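Local coordinates for putative fusidic acid resistance protein (Staphylococcus aureus, PDB 2YB5) that probably confers fusidic acid resistance by binding elongation factor G and helping to clear the stalled factor from the ribosome, at residues A[90-95]-A[105-110]; A[135-138]-A[142-145]. One frame throughout, in Å; residues are numbered along the deposited sequence.

Contact 1 of 2, residues A[90-95]-A[105-110]; sequences PSSSQL and LKRPDI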
ATOM      1  N   PRO A  90      14.279   8.646   0.499  1.00 33.33           N
ATOM      2  CA  PRO A  90      15.140   9.785   0.804  1.00 33.38           C
ATOM      3  C   PRO A  90      16.637   9.444   0.783  1.00 32.49           C
ATOM      4  O   PRO A  90      17.015   8.316   1.070  1.00 32.14           O
ATOM      5  CB  PRO A  90      14.738  10.161   2.228  1.00 33.01           C
ATOM      6  CG  PRO A  90      13.409   9.618   2.424  1.00 33.97           C
ATOM      7  CD  PRO A  90      13.269   8.418   1.543  1.00 33.62           C
ATOM      8  N   SER A  91      17.468  10.433   0.496  1.00 32.59           N
ATOM      9  CA  SER A  91      18.927  10.296   0.641  1.00 32.34           C
ATOM     10  C   SER A  91      19.296  10.095   2.112  1.00 32.59           C
ATOM     11  O   SER A  91      18.431  10.224   2.997  1.00 32.03           O
ATOM     12  CB  SER A  91      19.609  11.535   0.114  1.00 33.04           C
ATOM     13  OG  SER A  91      19.428  12.604   1.019  1.00 33.31           O
ATOM     14  N   SER A  92      20.567   9.800   2.388  1.00 32.73           N
ATOM     15  CA  SER A  92      21.026   9.613   3.790  1.00 32.95           C
ATOM     16  C   SER A  92      20.841  10.888   4.617  1.00 33.77           C
ATOM     17  O   SER A  92      20.333  10.843   5.747  1.00 33.70           O
ATOM     18  CB  SER A  92      22.496   9.157   3.851  1.00 34.23           C
ATOM     19  OG  SER A  92      23.386  10.108   3.280  1.00 31.80           O
ATOM     20  N   SER A  93      21.214  12.031   4.051  1.00 34.59           N
ATOM     21  CA  SER A  93      21.040  13.295   4.764  1.00 36.25           C
ATOM     22  C   SER A  93      19.551  13.644   4.926  1.00 36.04           C
ATOM     23  O   SER A  93      19.144  14.095   5.985  1.00 37.41           O
ATOM     24  CB  SER A  93      21.833  14.438   4.118  1.00 37.07           C
ATOM     25  OG  SER A  93      21.406  14.677   2.797  1.00 38.03           O
ATOM     26  N   GLN A  94      18.722  13.387   3.927  1.00 36.00           N
ATOM     27  CA  GLN A  94      17.275  13.643   4.090  1.00 36.13           C
ATOM     28  C   GLN A  94      16.674  12.809   5.227  1.00 35.40           C
ATOM     29  O   GLN A  94      15.899  13.304   6.013  1.00 35.34           O
ATOM     30  CB  GLN A  94      16.511  13.342   2.815  1.00 36.26           C
ATOM     31  CG  GLN A  94      16.708  14.315   1.673  1.00 39.81           C
ATOM     32  CD  GLN A  94      15.874  13.918   0.450  1.00 41.26           C
ATOM     33  OE1 GLN A  94      16.135  12.898  -0.189  1.00 42.98           O
ATOM     34  NE2 GLN A  94      14.860  14.723   0.133  1.00 41.45           N
ATOM     35  N   LEU A  95      17.030  11.531   5.271  1.00 34.95           N
ATOM     36  CA  LEU A  95      16.614  10.612   6.330  1.00 34.70           C
ATOM     37  C   LEU A  95      17.087  11.083   7.705  1.00 35.56           C
ATOM     38  O   LEU A  95      16.323  11.100   8.667  1.00 34.91           O
ATOM     39  CB  LEU A  95      17.187   9.227   6.034  1.00 34.50           C
ATOM     40  CG  LEU A  95      16.449   7.979   6.488  1.00 36.68           C
ATOM     41  CD1 LEU A  95      14.977   7.964   6.016  1.00 37.46           C
ATOM     42  CD2 LEU A  95      17.187   6.773   5.921  1.00 36.87           C
ATOM     43  N   LEU A 105      20.802   6.116  13.999  1.00 54.88           N
ATOM     44  CA  LEU A 105      19.690   5.776  13.095  1.00 52.60           C
ATOM     45  C   LEU A 105      20.007   4.561  12.232  1.00 51.27           C
ATOM     46  O   LEU A 105      20.805   4.645  11.299  1.00 50.86           O
ATOM     47  CB  LEU A 105      19.322   6.966  12.189  1.00 51.73           C
ATOM     48  CG  LEU A 105      18.166   6.711  11.200  1.00 50.57           C
ATOM     49  CD1 LEU A 105      16.839   6.548  11.928  1.00 48.09           C
ATOM     50  CD2 LEU A 105      18.061   7.809  10.138  1.00 50.99           C
ATOM     51  N   LYS A 106      19.363   3.440  12.528  1.00 50.29           N
ATOM     52  CA  LYS A 106      19.442   2.289  11.644  1.00 49.68           C
ATOM     53  C   LYS A 106      18.762   2.624  10.319  1.00 47.35           C
ATOM     54  O   LYS A 106      17.578   2.997  10.282  1.00 45.30           O
ATOM     55  CB  LYS A 106      18.778   1.058  12.250  1.00 50.44           C
ATOM     56  CG  LYS A 106      18.692  -0.109  11.276  1.00 52.07           C
ATOM     57  CD  LYS A 106      18.473  -1.443  11.963  1.00 55.09           C
ATOM     58  CE  LYS A 106      18.740  -2.600  11.002  1.00 57.41           C
ATOM     59  NZ  LYS A 106      18.908  -3.900  11.727  1.00 59.66           N
ATOM     60  N   ARG A 107      19.518   2.470   9.241  1.00 46.07           N
ATOM     61  CA  ARG A 107      19.003   2.696   7.903  1.00 44.84           C
ATOM     62  C   ARG A 107      18.340   1.420   7.369  1.00 43.94           C
ATOM     63  O   ARG A 107      18.705   0.310   7.769  1.00 45.01           O
ATOM     64  CB  ARG A 107      20.131   3.217   6.995  1.00 45.34           C
ATOM     65  CG  ARG A 107      20.246   4.754   7.050  1.00 45.85           C
ATOM     66  CD  ARG A 107      21.635   5.301   7.324  1.00 48.13           C
ATOM     67  NE  ARG A 107      22.474   5.303   6.140  1.00 47.58           N
ATOM     68  CZ  ARG A 107      23.529   6.098   5.925  1.00 48.47           C
ATOM     69  NH1 ARG A 107      23.917   7.024   6.804  1.00 48.82           N
ATOM     70  NH2 ARG A 107      24.209   5.967   4.794  1.00 47.12           N
ATOM     71  N   PRO A 108      17.330   1.570   6.499  1.00 42.03           N
ATOM     72  CA  PRO A 108      16.733   0.402   5.879  1.00 42.00           C
ATOM     73  C   PRO A 108      17.668  -0.218   4.829  1.00 43.12           C
ATOM     74  O   PRO A 108      18.517   0.471   4.267  1.00 41.18           O
ATOM     75  CB  PRO A 108      15.482   0.962   5.219  1.00 40.90           C
ATOM     76  CG  PRO A 108      15.792   2.353   4.927  1.00 40.55           C
ATOM     77  CD  PRO A 108      16.770   2.820   5.961  1.00 41.24           C
ATOM     78  N   ASP A 109      17.485  -1.510   4.585  1.00 44.83           N
ATOM     79  CA  ASP A 109      18.272  -2.256   3.614  1.00 46.92           C
ATOM     80  C   ASP A 109      17.603  -2.112   2.254  1.00 47.22           C
ATOM     81  O   ASP A 109      16.528  -2.665   2.026  1.00 48.11           O
ATOM     82  CB  ASP A 109      18.323  -3.721   4.039  1.00 48.58           C
ATOM     83  CG  ASP A 109      19.289  -4.548   3.214  1.00 50.72           C
ATOM     84  OD1 ASP A 109      19.709  -4.121   2.109  1.00 50.56           O
ATOM     85  OD2 ASP A 109      19.630  -5.649   3.704  1.00 54.03           O
ATOM     86  N   ILE A 110      18.223  -1.345   1.370  1.00 47.93           N
ATOM     87  CA  ILE A 110      17.682  -1.097   0.034  1.00 48.63           C
ATOM     88  C   ILE A 110      17.512  -2.357  -0.823  1.00 50.62           C
ATOM     89  O   ILE A 110      16.726  -2.353  -1.771  1.00 50.38           O
ATOM     90  CB  ILE A 110      18.531  -0.061  -0.743  1.00 48.56           C
ATOM     91  CG1 ILE A 110      19.999  -0.498  -0.888  1.00 50.80           C
ATOM     92  CG2 ILE A 110      18.453   1.283  -0.054  1.00 48.40           C
ATOM     93  CD1 ILE A 110      20.275  -1.402  -2.074  1.00 52.57           C
TER

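Contact 2 of 2, residues A[135-138]-A[142-145]; sequences YKNL and FEGI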
ATOM      1  N   TYR A 135       7.197   8.445   4.448  1.00 30.58           N
ATOM      2  CA  TYR A 135       6.211   8.608   3.388  1.00 31.86           C
ATOM      3  C   TYR A 135       6.232  10.041   2.848  1.00 33.13           C
ATOM      4  O   TYR A 135       6.874  10.939   3.420  1.00 31.96           O
ATOM      5  CB  TYR A 135       4.805   8.263   3.912  1.00 32.08           C
ATOM      6  CG  TYR A 135       4.371   9.140   5.073  1.00 33.30           C
ATOM      7  CD1 TYR A 135       3.714  10.342   4.842  1.00 35.63           C
ATOM      8  CD2 TYR A 135       4.642   8.784   6.394  1.00 32.05           C
ATOM      9  CE1 TYR A 135       3.324  11.158   5.893  1.00 36.41           C
ATOM     10  CE2 TYR A 135       4.279   9.601   7.445  1.00 32.49           C
ATOM     11  CZ  TYR A 135       3.612  10.787   7.182  1.00 34.40           C
ATOM     12  OH  TYR A 135       3.229  11.620   8.188  1.00 36.36           O
ATOM     13  N   LYS A 136       5.533  10.234   1.734  1.00 34.96           N
ATOM     14  CA  LYS A 136       5.295  11.561   1.162  1.00 37.31           C
ATOM     15  C   LYS A 136       3.928  12.058   1.613  1.00 38.57           C
ATOM     16  O   LYS A 136       2.957  11.304   1.573  1.00 37.76           O
ATOM     17  CB  LYS A 136       5.313  11.495  -0.358  1.00 38.34           C
ATOM     18  CG  LYS A 136       6.671  11.218  -0.969  1.00 39.62           C
ATOM     19  CD  LYS A 136       7.604  12.411  -0.880  1.00 42.87           C
ATOM     20  CE  LYS A 136       8.792  12.268  -1.824  1.00 43.09           C
ATOM     21  NZ  LYS A 136       8.460  12.689  -3.223  1.00 45.11           N
ATOM     22  N   ASN A 137       3.849  13.323   2.021  1.00 40.68           N
ATOM     23  CA  ASN A 137       2.576  13.916   2.431  1.00 43.14           C
ATOM     24  C   ASN A 137       1.784  14.477   1.240  1.00 45.57           C
ATOM     25  O   ASN A 137       2.212  14.373   0.092  1.00 45.52           O
ATOM     26  CB  ASN A 137       2.783  14.990   3.519  1.00 43.86           C
ATOM     27  CG  ASN A 137       3.586  16.175   3.037  1.00 45.15           C
ATOM     28  OD1 ASN A 137       3.652  16.443   1.844  1.00 46.98           O
ATOM     29  ND2 ASN A 137       4.196  16.902   3.970  1.00 45.10           N
ATOM     30  N   LEU A 138       0.618  15.052   1.529  1.00 48.28           N
ATOM     31  CA  LEU A 138      -0.228  15.678   0.509  1.00 50.81           C
ATOM     32  C   LEU A 138       0.469  16.736  -0.344  1.00 52.34           C
ATOM     33  O   LEU A 138       0.053  16.968  -1.477  1.00 53.77           O
ATOM     34  CB  LEU A 138      -1.494  16.260   1.163  1.00 52.72           C
ATOM     35  CG  LEU A 138      -2.667  15.279   1.263  1.00 53.60           C
ATOM     36  CD1 LEU A 138      -3.401  15.346   2.620  1.00 56.14           C
ATOM     37  CD2 LEU A 138      -3.654  15.505   0.119  1.00 57.33           C
ATOM     38  N   PHE A 142       8.585  14.654   2.107  1.00 40.58           N
ATOM     39  CA  PHE A 142       8.856  13.560   3.013  1.00 38.87           C
ATOM     40  C   PHE A 142       8.468  13.934   4.429  1.00 38.67           C
ATOM     41  O   PHE A 142       8.766  15.028   4.898  1.00 38.72           O
ATOM     42  CB  PHE A 142      10.339  13.166   2.982  1.00 38.48           C
ATOM     43  CG  PHE A 142      10.741  12.368   1.774  1.00 37.65           C
ATOM     44  CD1 PHE A 142      10.110  11.162   1.471  1.00 37.62           C
ATOM     45  CD2 PHE A 142      11.798  12.796   0.970  1.00 38.39           C
ATOM     46  CE1 PHE A 142      10.498  10.406   0.355  1.00 38.08           C
ATOM     47  CE2 PHE A 142      12.201  12.053  -0.141  1.00 38.08           C
ATOM     48  CZ  PHE A 142      11.544  10.855  -0.454  1.00 38.44           C
ATOM     49  N   GLU A 143       7.753  13.024   5.078  1.00 37.57           N
ATOM     50  CA  GLU A 143       7.530  13.067   6.509  1.00 37.62           C
ATOM     51  C   GLU A 143       7.947  11.717   7.065  1.00 35.88           C
ATOM     52  O   GLU A 143       8.114  10.751   6.315  1.00 34.97           O
ATOM     53  CB  GLU A 143       6.058  13.335   6.835  1.00 38.57           C
ATOM     54  CG  GLU A 143       5.675  14.802   6.731  1.00 42.49           C
ATOM     55  CD  GLU A 143       4.191  15.038   6.881  1.00 45.15           C
ATOM     56  OE1 GLU A 143       3.440  14.064   7.138  1.00 47.15           O
ATOM     57  OE2 GLU A 143       3.777  16.207   6.733  1.00 47.38           O
ATOM     58  N   GLY A 144       8.117  11.662   8.378  1.00 35.39           N
ATOM     59  CA  GLY A 144       8.494  10.441   9.051  1.00 34.33           C
ATOM     60  C   GLY A 144       8.044  10.445  10.499  1.00 35.02           C
ATOM     61  O   GLY A 144       7.887  11.505  11.132  1.00 35.50           O
ATOM     62  N   ILE A 145       7.838   9.244  11.017  1.00 34.36           N
ATOM     63  CA  ILE A 145       7.457   9.034  12.397  1.00 35.20           C
ATOM     64  C   ILE A 145       8.169   7.761  12.845  1.00 34.80           C
ATOM     65  O   ILE A 145       8.543   6.943  12.012  1.00 33.68           O
ATOM     66  CB  ILE A 145       5.916   8.887  12.491  1.00 35.21           C
ATOM     67  CG1 ILE A 145       5.427   9.026  13.929  1.00 38.45           C
ATOM     68  CG2 ILE A 145       5.468   7.554  11.899  1.00 33.94           C
ATOM     69  CD1 ILE A 145       3.903   8.877  14.080  1.00 40.78           C
TER

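Contact 1 of 2, residues A[90-95]-A[105-110]
With CG turned away from the backbone N (chi1 -150°), Leu-95 sends its isobutyl group off the first turn of helix 92-98 onto the chain at Leu-105, Arg-107 and Pro-108. Leu-105 also carries CG opposite its N (chi1 180°) and meets it nearly at a right angle, Leu-95 CG lying 4.0 Å from Leu-105 CD2. One methyl of Leu-95, CD2, does double duty: it sits 3.8 Å from Arg-107 CG and 4.0 Å from Pro-108 CD, which it faces. The arginine chain bends at chi2 and again at chi3 and swings its guanidinium back over the helix start. There Ser-92 CB lies over one face of the group, toward its rim, 3.7 Å from Arg-107 NH2.

The helix start is held by a capping box. Ser-91 OG takes the Gln-94 N-H at 3.1 Å, and Gln-94 OE1 takes the Ser-91 N-H in return at 2.9 Å, a nearly straight bond (169°). Behind the contact stands the sheet of the treble-clef zinc-finger region, to whose edge strand 121-125 the loop leads: Leu-95 and Pro-108 both touch Trp-123, whose NE1 is hydrogen-bonded to Lys-106 O, and Leu-105 touches Tyr-132.

The chemistry across the contact is thus apolar, a leucine buried against two aliphatic neighbours and the carbon part of an arginine. At the outer rim the charged end of Arg-107 lies flat against a serine methylene and has a long, weak ion pair with Glu-96, so its charge probably adds little to the hold between the two segments.

Contact 2 of 2, residues A[135-138]-A[142-145]
Glu-143 reaches across to both Tyr-135 and Asn-137, and its side chain can be followed atom by atom. CB lies against the phenol end of the tyrosine, with Glu-143 CB 3.5 Å from Tyr-135 CZ. CG, set beside the backbone N (chi1 -80°), passes near the Asn-137 amide, and the extended chain carries the carboxylate between the two partners. At the tip, Glu-143 OE1 accepts from Tyr-135 OH at 2.7 Å through its anti lone pair, the ring and carboxylate planes standing 82° apart. Glu-143 OE2 takes Asn-137 ND2 at 2.9 Å in a straight bond (174°); the donor comes from well above the carboxylate plane, although the oxygen lies in the plane of the amide. With one bond to each oxygen, the carboxylate's rotation is probably fixed. Asn-137 OD1 meanwhile accepts from Lys-141 N in the turn.

In the backbone, Tyr-135 and Glu-143 form an antiparallel hydrogen-bonded pair, Tyr-135 N to Glu-143 O at 3.1 Å and Glu-143 N to Tyr-135 O at 2.8 Å. Lys-136 and Phe-142, the next, non-hydrogen-bonded pair, point to the other face. There Lys-136 CE sits over the Phe-142 ring, 3.5 Å from its centroid, a CH-pi contact joined by a cation-pi interaction from NZ, which also salt-bridges Asp-140.

This hairpin end belongs to the five-stranded antiparallel sheet of the treble-clef zinc-finger region. Tyr-135 packs on Leu-207 and Ile-211 of helix 204-214; on the opposite face Phe-142 meets Gln-94 and Ile-98 of helix 92-98.

Overall arrangement
From the N terminus the chain runs through the N-terminal helices, in the part related to elongation factor G-binding proteins, before it reaches Pro-90 and helix 92-98. Contact 1 then closes a loop of nine residues, bringing 105-110 back beside the start of that helix. Strands 121-125 and 130-136 follow, and contact 2 closes the short turn into strand 142-149. The two loops come in series, neither nested nor crossed, with centres about 14 Å apart. They touch directly, Pro-90 CD lying 3.6 Å from Phe-142 CZ and Gln-94 NE2 3.7 Å from Phe-142 CD2. Helix 92-98 and the loop after it lie against one face of the sheet.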